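Local coordinates for putative cell surface protein (Streptococcus pyogenes, PDB 4OFQ) that probably serves as an adhesin at the streptococcal surface, being the C-terminal, calcium-binding part of the antigen I/II-family protein AspA, at residues Glu73-His78 against Phe155-Asp160; Thr273-Tyr278 against Leu292-Asp297; Val42-Phe47 against Gly146-Tyr151; Gly30-Pro35 against Arg230-Thr235. All blocks are in the same frame, centred on the assembly; numbering follows the deposited sequence.

In the fold
Two beta-sandwich domains follow one another in the chain, and the four contacts sample both and their junction. Contacts 1 and 3 belong to the first domain and share strand 149-157: contact 3 pairs its start with strand 38-45, contact 1 its end with the short strand 75-76, their centres 25 Å apart. The side chain of I75 in contact 1 lies about 8 Å from the bound calcium. Contact 4 joins the two family regions; it touches contact 1, where L157 CD1 packs 3.6 Å from L34 O, and contact 2, through a probable hydrogen bond from Q296 NE2 to T235 O. Contact 2 lies in the second domain, its centre 45 Å from that of contact 3.

Contact 1. Residues Glu73-His78 against Phe155-Asp160; sequences EAIDGH and FKLKQD
I75 and L157 pair backbone to backbone as an antiparallel non-hydrogen-bonded pair, their side chains diverging, at the point where the short, weakly bonded strand 75-76 is added to strand 149-157 in the N-terminal beta-sandwich domain. Two backbone bonds frame the pair. K158 N gives a nearly straight one to A74 O (2.8 Å, 168° at the hydrogen), and D76 N gives a more bent one to K156 O (2.9 Å).

The apolar contact is made by one branch of I75. CG2 stands anti to the backbone N, beside the carbonyl carbon, which carries it to the F155 ring, 3.5 Å from F155 CD1; the two side chains cross at about a right angle. Y41 and Y70 add to this buried cluster, and Y70 also belongs to the calcium site.

On the other side of the pair, K158, extended beyond CG, crosses the 73-76 backbone. Its CG rests 3.8 Å from D76 N and its CD 3.8 Å from E73 O, while NZ goes on to bond D72 O. Further along, a water bridges the segments, donating to E73 O at 2.9 Å and to D160 OD1 at 2.6 Å.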
loop_
_atom_site.group_PDB
_atom_site.type_symbol
_atom_site.label_atom_id
_atom_site.label_comp_id
_atom_site.label_asym_id
_atom_site.label_seq_id
_atom_site.Cartn_x
_atom_site.Cartn_y
_atom_site.Cartn_z
ATOM N N GLU A 73 7.458 -11.829 -3.189
ATOM C CA GLU A 73 7.748 -10.949 -4.327
ATOM C C GLU A 73 7.211 -9.545 -4.066
ATOM O O GLU A 73 7.688 -8.561 -4.635
ATOM C CB GLU A 73 7.109 -11.500 -5.601
ATOM C CG GLU A 73 7.378 -10.666 -6.850
ATOM C CD GLU A 73 6.340 -10.876 -7.947
ATOM O OE1 GLU A 73 5.598 -11.882 -7.891
ATOM O OE2 GLU A 73 6.264 -10.024 -8.863
ATOM N N ALA A 74 6.216 -9.459 -3.194
ATOM C CA ALA A 74 5.477 -8.225 -2.977
ATOM C C ALA A 74 5.838 -7.589 -1.640
ATOM O O ALA A 74 6.222 -6.417 -1.567
ATOM C CB ALA A 74 3.976 -8.511 -3.034
ATOM N N ILE A 75 5.709 -8.376 -0.583
ATOM C CA ILE A 75 5.976 -7.902 0.758
ATOM C C ILE A 75 7.447 -8.067 1.094
ATOM O O ILE A 75 8.034 -9.114 0.835
ATOM C CB ILE A 75 5.096 -8.664 1.775
ATOM C CG1 ILE A 75 3.692 -8.054 1.787
ATOM C CG2 ILE A 75 5.692 -8.618 3.153
ATOM C CD1 ILE A 75 2.623 -8.949 2.394
ATOM N N ASP A 76 8.055 -7.014 1.630
ATOM C CA ASP A 76 9.400 -7.118 2.195
ATOM C C ASP A 76 9.336 -7.810 3.562
ATOM O O ASP A 76 9.008 -7.185 4.567
ATOM C CB ASP A 76 10.024 -5.723 2.331
ATOM C CG ASP A 76 11.420 -5.761 2.936
ATOM O OD1 ASP A 76 11.982 -6.874 3.100
ATOM O OD2 ASP A 76 11.951 -4.671 3.245
ATOM N N GLY A 77 9.644 -9.104 3.608
ATOM C CA GLY A 77 9.547 -9.835 4.866
ATOM C C GLY A 77 10.425 -9.278 5.982
ATOM O O GLY A 77 10.105 -9.371 7.161
ATOM N N HIS A 78 11.538 -8.679 5.598
ATOM C CA HIS A 78 12.459 -8.082 6.561
ATOM C C HIS A 78 11.961 -6.791 7.200
ATOM O O HIS A 78 12.580 -6.284 8.128
ATOM C CB HIS A 78 13.809 -7.887 5.881
ATOM C CG HIS A 78 14.338 -9.161 5.308
ATOM N ND1 HIS A 78 14.951 -10.118 6.085
ATOM C CD2 HIS A 78 14.260 -9.678 4.059
ATOM C CE1 HIS A 78 15.267 -11.155 5.328
ATOM N NE2 HIS A 78 14.859 -10.911 4.094
ATOM N N PHE A 155 3.749 -4.995 7.733
ATOM C CA PHE A 155 4.770 -5.160 6.693
ATOM C C PHE A 155 4.786 -3.944 5.756
ATOM O O PHE A 155 3.745 -3.299 5.533
ATOM C CB PHE A 155 4.462 -6.366 5.795
ATOM C CG PHE A 155 4.563 -7.714 6.473
ATOM C CD1 PHE A 155 5.794 -8.363 6.600
ATOM C CD2 PHE A 155 3.416 -8.375 6.894
ATOM C CE1 PHE A 155 5.875 -9.618 7.180
ATOM C CE2 PHE A 155 3.492 -9.641 7.483
ATOM C CZ PHE A 155 4.719 -10.261 7.612
ATOM N N LYS A 156 5.955 -3.669 5.179
ATOM C CA LYS A 156 6.062 -2.782 4.011
ATOM C C LYS A 156 6.225 -3.613 2.724
ATOM O O LYS A 156 6.622 -4.781 2.774
ATOM C CB LYS A 156 7.287 -1.882 4.139
ATOM C CG LYS A 156 7.451 -1.240 5.504
ATOM C CD LYS A 156 6.515 -0.074 5.709
ATOM C CE LYS A 156 6.763 0.562 7.081
ATOM N NZ LYS A 156 5.910 1.773 7.333
ATOM N N LEU A 157 5.943 -2.993 1.578
ATOM C CA LEU A 157 6.161 -3.623 0.270
ATOM C C LEU A 157 7.619 -3.460 -0.198
ATOM O O LEU A 157 8.307 -2.519 0.200
ATOM C CB LEU A 157 5.243 -2.972 -0.770
ATOM C CG LEU A 157 3.737 -3.049 -0.497
ATOM C CD1 LEU A 157 2.946 -2.265 -1.542
ATOM C CD2 LEU A 157 3.307 -4.508 -0.474
ATOM N N LYS A 158 8.083 -4.368 -1.057
ATOM C CA LYS A 158 9.391 -4.209 -1.690
ATOM C C LYS A 158 9.326 -3.040 -2.663
ATOM O O LYS A 158 8.349 -2.895 -3.391
ATOM C CB LYS A 158 9.805 -5.488 -2.426
ATOM C CG LYS A 158 10.106 -6.685 -1.493
ATOM C CD LYS A 158 10.621 -7.884 -2.296
ATOM C CE LYS A 158 11.248 -8.919 -1.366
ATOM N NZ LYS A 158 11.718 -10.166 -2.041
ATOM N N GLN A 159 10.343 -2.188 -2.684
ATOM C CA GLN A 159 10.262 -1.046 -3.596
ATOM C C GLN A 159 10.258 -1.451 -5.070
ATOM O O GLN A 159 9.729 -0.723 -5.908
ATOM C CB GLN A 159 11.317 0.025 -3.294
ATOM C CG GLN A 159 12.687 -0.499 -2.916
ATOM C CD GLN A 159 13.553 0.581 -2.286
ATOM O OE1 GLN A 159 13.390 0.910 -1.110
ATOM N NE2 GLN A 159 14.468 1.144 -3.068
ATOM N N ASP A 160 10.800 -2.627 -5.388
ATOM C CA ASP A 160 10.849 -3.048 -6.791
ATOM C C ASP A 160 9.581 -3.775 -7.262
ATOM O O ASP A 160 9.464 -4.151 -8.433
ATOM C CB ASP A 160 12.126 -3.854 -7.113
ATOM C CG ASP A 160 12.235 -5.148 -6.317
ATOM O OD1 ASP A 160 11.234 -5.598 -5.719
ATOM O OD2 ASP A 160 13.342 -5.728 -6.298
HETATM O O HOH W 1 10.146 -7.920 -5.961
#

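Contact 2. Residues Thr273-Tyr278 against Leu292-Asp297; sequences TDLAKY and LAFKQD
K295 sets off with CG anti to its own carbonyl carbon (chi1 -65°) and then runs extended, a course that lays its chain over the Y278 carbonyl and delivers NZ to K277 O. L275 has the same first torsion (chi1 -58°), and its CD1 reaches the rim of the F294 ring.

The two carbonyls that end the 3-10 turn 276-278 are thus both taken by one residue. K295 N binds Y278 O at 2.8 Å in a nearly straight bond, whereas K295 NZ meets K277 O at 3.1 Å from well above the carbonyl plane. Between these bonds the lysine methylenes pack on the Y278 carbonyl, with CG 3.5 Å from Y278 O.

Beneath the turn lies the F294 ring. L275 CD1 comes in at its edge, near the ring plane, 3.6 Å from F294 CZ, and L275 CB adds a second touch 3.9 Å from F294 CE2. Y278 CB makes a looser approach. The Y278 ring itself leads away: K277 CG sits over the centre of one face, and the ring also stacks with that of F298. F308 meets F294 edge-to-face.

Before the turn, D274 OD1 accepts from A276 N at 3.0 Å. An Asx turn leading into a 3-10 turn is thereby docked where strand 289-294 gives way to helix 296-299, K295 being that helix's N-cap residue, in the C-terminal beta-sandwich domain.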
loop_
_atom_site.group_PDB
_atom_site.type_symbol
_atom_site.label_atom_id
_atom_site.label_comp_id
_atom_site.label_asym_id
_atom_site.label_seq_id
_atom_site.Cartn_x
_atom_site.Cartn_y
_atom_site.Cartn_z
ATOM N N THR A 273 -14.809 20.718 -13.431
ATOM C CA THR A 273 -14.927 21.854 -12.510
ATOM C C THR A 273 -13.548 22.402 -12.105
ATOM O O THR A 273 -12.613 21.648 -11.862
ATOM C CB THR A 273 -15.707 21.463 -11.227
ATOM O OG1 THR A 273 -17.019 21.011 -11.580
ATOM C CG2 THR A 273 -15.827 22.649 -10.276
ATOM N N ASP A 274 -13.439 23.722 -12.042
ATOM C CA ASP A 274 -12.242 24.395 -11.571
ATOM C C ASP A 274 -11.990 24.095 -10.092
ATOM O O ASP A 274 -12.872 24.292 -9.262
ATOM C CB ASP A 274 -12.430 25.903 -11.740
ATOM C CG ASP A 274 -11.136 26.663 -11.598
ATOM O OD1 ASP A 274 -10.683 26.839 -10.445
ATOM O OD2 ASP A 274 -10.574 27.072 -12.637
ATOM N N LEU A 275 -10.785 23.643 -9.752
ATOM C CA LEU A 275 -10.499 23.280 -8.362
ATOM C C LEU A 275 -9.545 24.237 -7.657
ATOM O O LEU A 275 -9.025 23.895 -6.603
ATOM C CB LEU A 275 -9.922 21.861 -8.287
ATOM C CG LEU A 275 -10.810 20.766 -8.870
ATOM C CD1 LEU A 275 -10.114 19.402 -8.797
ATOM C CD2 LEU A 275 -12.157 20.727 -8.160
ATOM N N ALA A 276 -9.316 25.424 -8.222
ATOM C CA ALA A 276 -8.361 26.372 -7.629
ATOM C C ALA A 276 -8.589 26.646 -6.143
ATOM O O ALA A 276 -7.635 26.705 -5.365
ATOM C CB ALA A 276 -8.340 27.688 -8.395
ATOM N N LYS A 277 -9.846 26.817 -5.746
ATOM C CA LYS A 277 -10.139 27.206 -4.371
ATOM C C LYS A 277 -9.803 26.122 -3.348
ATOM O O LYS A 277 -9.820 26.374 -2.142
ATOM C CB LYS A 277 -11.599 27.661 -4.219
ATOM C CG LYS A 277 -12.643 26.563 -4.404
ATOM C CD LYS A 277 -14.032 27.165 -4.359
ATOM C CE LYS A 277 -15.077 26.174 -3.903
ATOM N NZ LYS A 277 -16.391 26.840 -3.618
ATOM N N TYR A 278 -9.515 24.913 -3.829
ATOM C CA TYR A 278 -9.157 23.816 -2.935
ATOM C C TYR A 278 -7.648 23.602 -2.930
ATOM O O TYR A 278 -7.153 22.613 -2.381
ATOM C CB TYR A 278 -9.857 22.523 -3.360
ATOM C CG TYR A 278 -11.350 22.669 -3.525
ATOM C CD1 TYR A 278 -12.165 22.952 -2.431
ATOM C CD2 TYR A 278 -11.948 22.513 -4.771
ATOM C CE1 TYR A 278 -13.537 23.075 -2.574
ATOM C CE2 TYR A 278 -13.320 22.641 -4.926
ATOM C CZ TYR A 278 -14.110 22.916 -3.821
ATOM O OH TYR A 278 -15.477 23.049 -3.968
ATOM N N LEU A 292 1.778 22.943 -7.029
ATOM C CA LEU A 292 0.358 23.119 -6.727
ATOM C C LEU A 292 -0.082 21.968 -5.831
ATOM O O LEU A 292 0.003 20.802 -6.217
ATOM C CB LEU A 292 -0.491 23.187 -8.006
ATOM C CG LEU A 292 -1.996 23.432 -7.824
ATOM C CD1 LEU A 292 -2.569 24.228 -8.986
ATOM C CD2 LEU A 292 -2.738 22.108 -7.693
ATOM N N ALA A 293 -0.551 22.303 -4.636
ATOM C CA ALA A 293 -0.931 21.297 -3.647
ATOM C C ALA A 293 -2.394 21.411 -3.266
ATOM O O ALA A 293 -2.888 22.504 -2.955
ATOM C CB ALA A 293 -0.065 21.426 -2.388
ATOM N N PHE A 294 -3.088 20.281 -3.261
ATOM C CA PHE A 294 -4.436 20.272 -2.719
ATOM C C PHE A 294 -4.409 20.445 -1.205
ATOM O O PHE A 294 -3.513 19.934 -0.527
ATOM C CB PHE A 294 -5.163 18.998 -3.131
ATOM C CG PHE A 294 -5.831 19.122 -4.461
ATOM C CD1 PHE A 294 -5.143 18.832 -5.624
ATOM C CD2 PHE A 294 -7.146 19.569 -4.548
ATOM C CE1 PHE A 294 -5.761 18.981 -6.866
ATOM C CE2 PHE A 294 -7.766 19.716 -5.777
ATOM C CZ PHE A 294 -7.071 19.419 -6.935
ATOM N N LYS A 295 -5.385 21.174 -0.672
ATOM C CA LYS A 295 -5.447 21.380 0.773
ATOM C C LYS A 295 -5.879 20.100 1.490
ATOM O O LYS A 295 -6.807 19.419 1.050
ATOM C CB LYS A 295 -6.409 22.512 1.108
ATOM C CG LYS A 295 -5.952 23.871 0.602
ATOM C CD LYS A 295 -7.119 24.851 0.546
ATOM C CE LYS A 295 -6.625 26.238 0.154
ATOM N NZ LYS A 295 -7.756 27.193 0.032
ATOM N N GLN A 296 -5.230 19.789 2.611
ATOM C CA GLN A 296 -5.562 18.570 3.350
ATOM C C GLN A 296 -7.009 18.520 3.838
ATOM O O GLN A 296 -7.638 17.462 3.808
ATOM C CB GLN A 296 -4.624 18.360 4.541
ATOM C CG GLN A 296 -3.197 18.071 4.172
ATOM C CD GLN A 296 -2.406 17.519 5.340
ATOM O OE1 GLN A 296 -2.073 18.244 6.284
ATOM N NE2 GLN A 296 -2.100 16.222 5.287
ATOM N N ASP A 297 -7.536 19.651 4.301
ATOM C CA ASP A 297 -8.899 19.660 4.828
ATOM C C ASP A 297 -9.921 19.348 3.727
ATOM O O ASP A 297 -10.982 18.773 3.999
ATOM C CB ASP A 297 -9.216 20.975 5.556
ATOM C CG ASP A 297 -8.856 22.199 4.739
ATOM O OD1 ASP A 297 -7.647 22.508 4.627
ATOM O OD2 ASP A 297 -9.782 22.855 4.214
#

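Contact 3. Residues Val42-Phe47 against Gly146-Tyr151; sequences VAKQDF and GLDITY
V42 opens the pairing by setting CG1 against T150 CG2, 3.6 Å apart, where strand 38-45 runs antiparallel to strand 149-157 in the first beta-sandwich domain. A43 and Y151 form a hydrogen-bonded pair, with both N-H...O bonds at 2.8 Å. K44 then stands on the sheet face of T150. Its chain bends at chi3 (78°), CD lies 3.4 Å from D148 OD2, and NZ stops short of a salt bridge; a water instead joins K44 NZ, D46 OD1 and D148 OD2.

Q45 and I149 make the next hydrogen-bonded pair, their side chains side by side on the face that also carries Y151. With CG anti to the backbone N (chi1 -180°) and the chain extended, the Q45 amide arrives at the edge of the Y151 ring. There Y151 OH donates to Q45 OE1 at 2.6 Å, from above the amide plane, the two planes being 43° apart. Y66 stacks on this tyrosine ring and W130 meets it edge-to-face.

At D46 the strand has ended. Its side chain lies beside that of D148, carboxylate planes nearly perpendicular, OD1 to OD1 3.5 Å, a proximity probably eased by the shared water and by N-H donors on both oxygens, D48 N to D46 OD1 and F47 N to D148 OD1; Q15 N binds D46 OD2. F47 closes the walk: its N lies 2.8 Å from D148 OD1, and CE2 of its ring touches I149 CG1 at 3.7 Å.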
loop_
_atom_site.group_PDB
_atom_site.type_symbol
_atom_site.label_atom_id
_atom_site.label_comp_id
_atom_site.label_asym_id
_atom_site.label_seq_id
_atom_site.Cartn_x
_atom_site.Cartn_y
_atom_site.Cartn_z
ATOM N N VAL A 42 -4.165 -8.530 11.212
ATOM C CA VAL A 42 -4.505 -9.103 12.506
ATOM C C VAL A 42 -4.813 -10.574 12.241
ATOM O O VAL A 42 -5.715 -10.894 11.466
ATOM C CB VAL A 42 -5.729 -8.389 13.116
ATOM C CG1 VAL A 42 -6.067 -8.956 14.503
ATOM C CG2 VAL A 42 -5.493 -6.871 13.184
ATOM N N ALA A 43 -4.028 -11.462 12.842
ATOM C CA ALA A 43 -4.136 -12.881 12.566
ATOM C C ALA A 43 -4.570 -13.597 13.829
ATOM O O ALA A 43 -4.123 -13.244 14.935
ATOM C CB ALA A 43 -2.804 -13.437 12.076
ATOM N N LYS A 44 -5.437 -14.590 13.666
ATOM C CA LYS A 44 -5.899 -15.389 14.797
ATOM C C LYS A 44 -5.360 -16.810 14.736
ATOM O O LYS A 44 -5.403 -17.457 13.687
ATOM C CB LYS A 44 -7.433 -15.442 14.853
ATOM C CG LYS A 44 -7.964 -16.393 15.942
ATOM C CD LYS A 44 -9.491 -16.381 16.050
ATOM C CE LYS A 44 -10.125 -17.202 14.952
ATOM N NZ LYS A 44 -11.609 -17.294 15.095
ATOM N N GLN A 45 -4.875 -17.282 15.881
ATOM C CA GLN A 45 -4.481 -18.671 16.090
ATOM C C GLN A 45 -5.598 -19.278 16.933
ATOM O O GLN A 45 -5.772 -18.916 18.099
ATOM C CB GLN A 45 -3.131 -18.712 16.820
ATOM C CG GLN A 45 -2.533 -20.097 17.135
ATOM C CD GLN A 45 -1.071 -19.982 17.590
ATOM O OE1 GLN A 45 -0.638 -18.919 18.050
ATOM N NE2 GLN A 45 -0.306 -21.069 17.452
ATOM N N ASP A 46 -6.363 -20.188 16.327
ATOM C CA ASP A 46 -7.659 -20.612 16.849
ATOM C C ASP A 46 -7.545 -21.850 17.738
ATOM O O ASP A 46 -7.258 -22.942 17.257
ATOM C CB ASP A 46 -8.582 -20.903 15.657
ATOM C CG ASP A 46 -9.978 -21.362 16.061
ATOM O OD1 ASP A 46 -10.352 -21.285 17.250
ATOM O OD2 ASP A 46 -10.719 -21.788 15.151
ATOM N N PHE A 47 -7.803 -21.683 19.028
ATOM C CA PHE A 47 -7.691 -22.796 19.968
ATOM C C PHE A 47 -9.034 -23.162 20.570
ATOM O O PHE A 47 -9.127 -24.079 21.379
ATOM C CB PHE A 47 -6.723 -22.459 21.098
ATOM C CG PHE A 47 -5.281 -22.420 20.673
ATOM C CD1 PHE A 47 -4.822 -23.247 19.663
ATOM C CD2 PHE A 47 -4.386 -21.560 21.293
ATOM C CE1 PHE A 47 -3.481 -23.214 19.268
ATOM C CE2 PHE A 47 -3.048 -21.527 20.909
ATOM C CZ PHE A 47 -2.598 -22.353 19.898
ATOM N N GLY A 146 -8.649 -22.975 25.571
ATOM C CA GLY A 146 -9.337 -22.431 24.413
ATOM C C GLY A 146 -9.089 -20.941 24.223
ATOM O O GLY A 146 -9.946 -20.215 23.725
ATOM N N LEU A 147 -7.908 -20.484 24.617
ATOM C CA LEU A 147 -7.559 -19.075 24.521
ATOM C C LEU A 147 -6.811 -18.780 23.225
ATOM O O LEU A 147 -5.616 -19.083 23.105
ATOM C CB LEU A 147 -6.719 -18.658 25.735
ATOM C CG LEU A 147 -7.384 -18.810 27.110
ATOM C CD1 LEU A 147 -6.401 -18.595 28.260
ATOM C CD2 LEU A 147 -8.532 -17.825 27.214
ATOM N N ASP A 148 -7.512 -18.185 22.264
ATOM C CA ASP A 148 -6.907 -17.835 20.981
ATOM C C ASP A 148 -5.718 -16.888 21.141
ATOM O O ASP A 148 -5.665 -16.085 22.069
ATOM C CB ASP A 148 -7.918 -17.158 20.049
ATOM C CG ASP A 148 -9.086 -18.055 19.671
ATOM O OD1 ASP A 148 -9.006 -19.299 19.827
ATOM O OD2 ASP A 148 -10.098 -17.491 19.199
ATOM N N ILE A 149 -4.779 -16.977 20.212
ATOM C CA ILE A 149 -3.673 -16.033 20.165
ATOM C C ILE A 149 -3.907 -15.083 19.000
ATOM O O ILE A 149 -4.267 -15.520 17.904
ATOM C CB ILE A 149 -2.315 -16.746 19.994
ATOM C CG1 ILE A 149 -2.204 -17.955 20.939
ATOM C CG2 ILE A 149 -1.160 -15.749 20.225
ATOM C CD1 ILE A 149 -2.325 -17.600 22.419
ATOM N N THR A 150 -3.717 -13.786 19.246
ATOM C CA THR A 150 -3.891 -12.767 18.215
ATOM C C THR A 150 -2.554 -12.106 17.879
ATOM O O THR A 150 -1.878 -11.562 18.762
ATOM C CB THR A 150 -4.909 -11.696 18.654
ATOM O OG1 THR A 150 -6.174 -12.325 18.914
ATOM C CG2 THR A 150 -5.081 -10.620 17.568
ATOM N N TYR A 151 -2.186 -12.165 16.603
ATOM C CA TYR A 151 -0.937 -11.587 16.122
ATOM C C TYR A 151 -1.261 -10.284 15.397
ATOM O O TYR A 151 -2.120 -10.250 14.519
ATOM C CB TYR A 151 -0.222 -12.548 15.157
ATOM C CG TYR A 151 0.223 -13.882 15.744
ATOM C CD1 TYR A 151 -0.706 -14.842 16.133
ATOM C CD2 TYR A 151 1.576 -14.192 15.877
ATOM C CE1 TYR A 151 -0.300 -16.073 16.667
ATOM C CE2 TYR A 151 1.996 -15.426 16.396
ATOM C CZ TYR A 151 1.053 -16.360 16.794
ATOM O OH TYR A 151 1.447 -17.590 17.323
HETATM O O HOH W 2 -11.647 -18.918 17.522
#

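Contact 4. Residues Gly30-Pro35 against Arg230-Thr235; sequences GKSVLP and RGYDLT
S32 and R230 meet backbone to backbone in a single bridge, with G231 N giving its hydrogen to S32 O at 2.8 Å. This is a junction between the two beta-sandwich domains: the edge strand 32-33 of the first meets the loop leading to strand 237-242 in the second.

Y232 supplies the main side-chain contact. Its CG sits between the backbone N and the carbonyl carbon (chi1 56°), and the ring stands next to L34, the two side chains crossing at about a right angle. L34 CD1 makes a CH-pi contact over one face, 3.9 Å from the ring centroid and offset toward the rim. CG of the same leucine is 3.6 Å from Y232 CZ, and S32 O lies at the ring edge. The opposite face is taken by CD of R230, so the tyrosine is held between an aliphatic group on each side; the arginine's guanidinium continues to the carbonyls of S306 and P227.

K31 packs by its CB, 3.6 Å from G231 N. Its chain then bends away, and two waters link NZ to R230 O. S32 OG comes within 3.3 Å of R230 CA. A further water, in the plane of the Y232 ring, joins the two hydroxyls, 2.7 Å from S32 OG and 2.6 Å from Y232 OH.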
loop_
_atom_site.group_PDB
_atom_site.type_symbol
_atom_site.label_atom_id
_atom_site.label_comp_id
_atom_site.label_asym_id
_atom_site.label_seq_id
_atom_site.Cartn_x
_atom_site.Cartn_y
_atom_site.Cartn_z
ATOM N N GLY A 30 -9.194 -7.118 0.073
ATOM C CA GLY A 30 -9.714 -6.954 -1.272
ATOM C C GLY A 30 -9.562 -5.552 -1.844
ATOM O O GLY A 30 -9.958 -5.309 -2.983
ATOM N N LYS A 31 -8.996 -4.627 -1.067
ATOM C CA LYS A 31 -8.903 -3.219 -1.497
ATOM C C LYS A 31 -7.522 -2.860 -2.029
ATOM O O LYS A 31 -6.535 -3.532 -1.721
ATOM C CB LYS A 31 -9.233 -2.273 -0.343
ATOM C CG LYS A 31 -10.504 -2.615 0.387
ATOM C CD LYS A 31 -11.691 -2.522 -0.532
ATOM C CE LYS A 31 -12.974 -2.836 0.216
ATOM N NZ LYS A 31 -13.309 -1.823 1.258
ATOM N N SER A 32 -7.445 -1.783 -2.810
ATOM C CA SER A 32 -6.158 -1.363 -3.344
ATOM C C SER A 32 -5.362 -0.528 -2.328
ATOM O O SER A 32 -5.932 0.144 -1.440
ATOM C CB SER A 32 -6.329 -0.607 -4.670
ATOM O OG SER A 32 -7.127 0.544 -4.494
ATOM N N VAL A 33 -4.042 -0.590 -2.460
ATOM C CA VAL A 33 -3.125 0.128 -1.579
ATOM C C VAL A 33 -2.078 0.806 -2.452
ATOM O O VAL A 33 -2.092 0.644 -3.671
ATOM C CB VAL A 33 -2.431 -0.824 -0.576
ATOM C CG1 VAL A 33 -3.470 -1.506 0.304
ATOM C CG2 VAL A 33 -1.567 -1.875 -1.332
ATOM N N LEU A 34 -1.172 1.556 -1.825
ATOM C CA LEU A 34 -0.153 2.333 -2.527
ATOM C C LEU A 34 1.238 1.735 -2.267
ATOM O O LEU A 34 1.412 0.981 -1.308
ATOM C CB LEU A 34 -0.222 3.801 -2.061
ATOM C CG LEU A 34 -1.570 4.470 -2.355
ATOM C CD1 LEU A 34 -1.655 5.859 -1.729
ATOM C CD2 LEU A 34 -1.763 4.558 -3.864
ATOM N N PRO A 35 2.228 2.049 -3.130
ATOM C CA PRO A 35 3.575 1.478 -2.996
ATOM C C PRO A 35 4.199 1.662 -1.595
ATOM O O PRO A 35 4.885 0.769 -1.069
ATOM C CB PRO A 35 4.374 2.262 -4.030
ATOM C CG PRO A 35 3.382 2.566 -5.109
ATOM C CD PRO A 35 2.080 2.809 -4.388
ATOM N N ARG A 230 -10.574 1.519 -2.659
ATOM C CA ARG A 230 -9.225 1.629 -2.138
ATOM C C ARG A 230 -9.273 1.461 -0.613
ATOM O O ARG A 230 -10.340 1.592 0.003
ATOM C CB ARG A 230 -8.637 2.990 -2.512
ATOM C CG ARG A 230 -9.479 4.151 -1.996
ATOM C CD ARG A 230 -8.834 5.454 -2.329
ATOM N NE ARG A 230 -9.587 6.596 -1.839
ATOM C CZ ARG A 230 -10.512 7.232 -2.541
ATOM N NH1 ARG A 230 -10.815 6.822 -3.772
ATOM N NH2 ARG A 230 -11.134 8.275 -2.008
ATOM N N GLY A 231 -8.126 1.161 -0.007
ATOM C CA GLY A 231 -8.057 0.955 1.430
ATOM C C GLY A 231 -7.486 2.130 2.215
ATOM O O GLY A 231 -6.994 1.963 3.341
ATOM N N TYR A 232 -7.575 3.326 1.641
ATOM C CA TYR A 232 -6.960 4.503 2.240
ATOM C C TYR A 232 -7.717 5.773 1.875
ATOM O O TYR A 232 -8.405 5.834 0.854
ATOM C CB TYR A 232 -5.511 4.656 1.759
ATOM C CG TYR A 232 -5.393 4.702 0.250
ATOM C CD1 TYR A 232 -5.261 3.530 -0.490
ATOM C CD2 TYR A 232 -5.424 5.912 -0.434
ATOM C CE1 TYR A 232 -5.166 3.556 -1.858
ATOM C CE2 TYR A 232 -5.325 5.950 -1.799
ATOM C CZ TYR A 232 -5.196 4.777 -2.511
ATOM O OH TYR A 232 -5.114 4.819 -3.880
ATOM N N ASP A 233 -7.547 6.787 2.707
ATOM C CA ASP A 233 -8.043 8.129 2.418
ATOM C C ASP A 233 -6.905 8.994 1.901
ATOM O O ASP A 233 -5.744 8.584 1.932
ATOM C CB ASP A 233 -8.643 8.723 3.685
ATOM C CG ASP A 233 -9.738 7.855 4.245
ATOM O OD1 ASP A 233 -10.633 7.500 3.460
ATOM O OD2 ASP A 233 -9.680 7.485 5.439
ATOM N N LEU A 234 -7.231 10.193 1.436
ATOM C CA LEU A 234 -6.235 11.061 0.808
ATOM C C LEU A 234 -5.643 12.096 1.769
ATOM O O LEU A 234 -6.382 12.818 2.427
ATOM C CB LEU A 234 -6.846 11.761 -0.403
ATOM C CG LEU A 234 -7.143 10.836 -1.587
ATOM C CD1 LEU A 234 -7.936 11.548 -2.691
ATOM C CD2 LEU A 234 -5.832 10.272 -2.129
ATOM N N THR A 235 -4.312 12.167 1.854
ATOM C CA THR A 235 -3.663 13.186 2.688
ATOM C C THR A 235 -2.740 14.128 1.896
ATOM O O THR A 235 -2.369 15.206 2.377
ATOM C CB THR A 235 -2.908 12.575 3.886
ATOM O OG1 THR A 235 -1.981 11.587 3.430
ATOM C CG2 THR A 235 -3.884 11.925 4.850
HETATM O O HOH W 3 -13.356 1.223 0.015
HETATM O O HOH W 4 -12.148 0.820 2.125
HETATM O O HOH W 5 -5.170 2.423 -4.910
#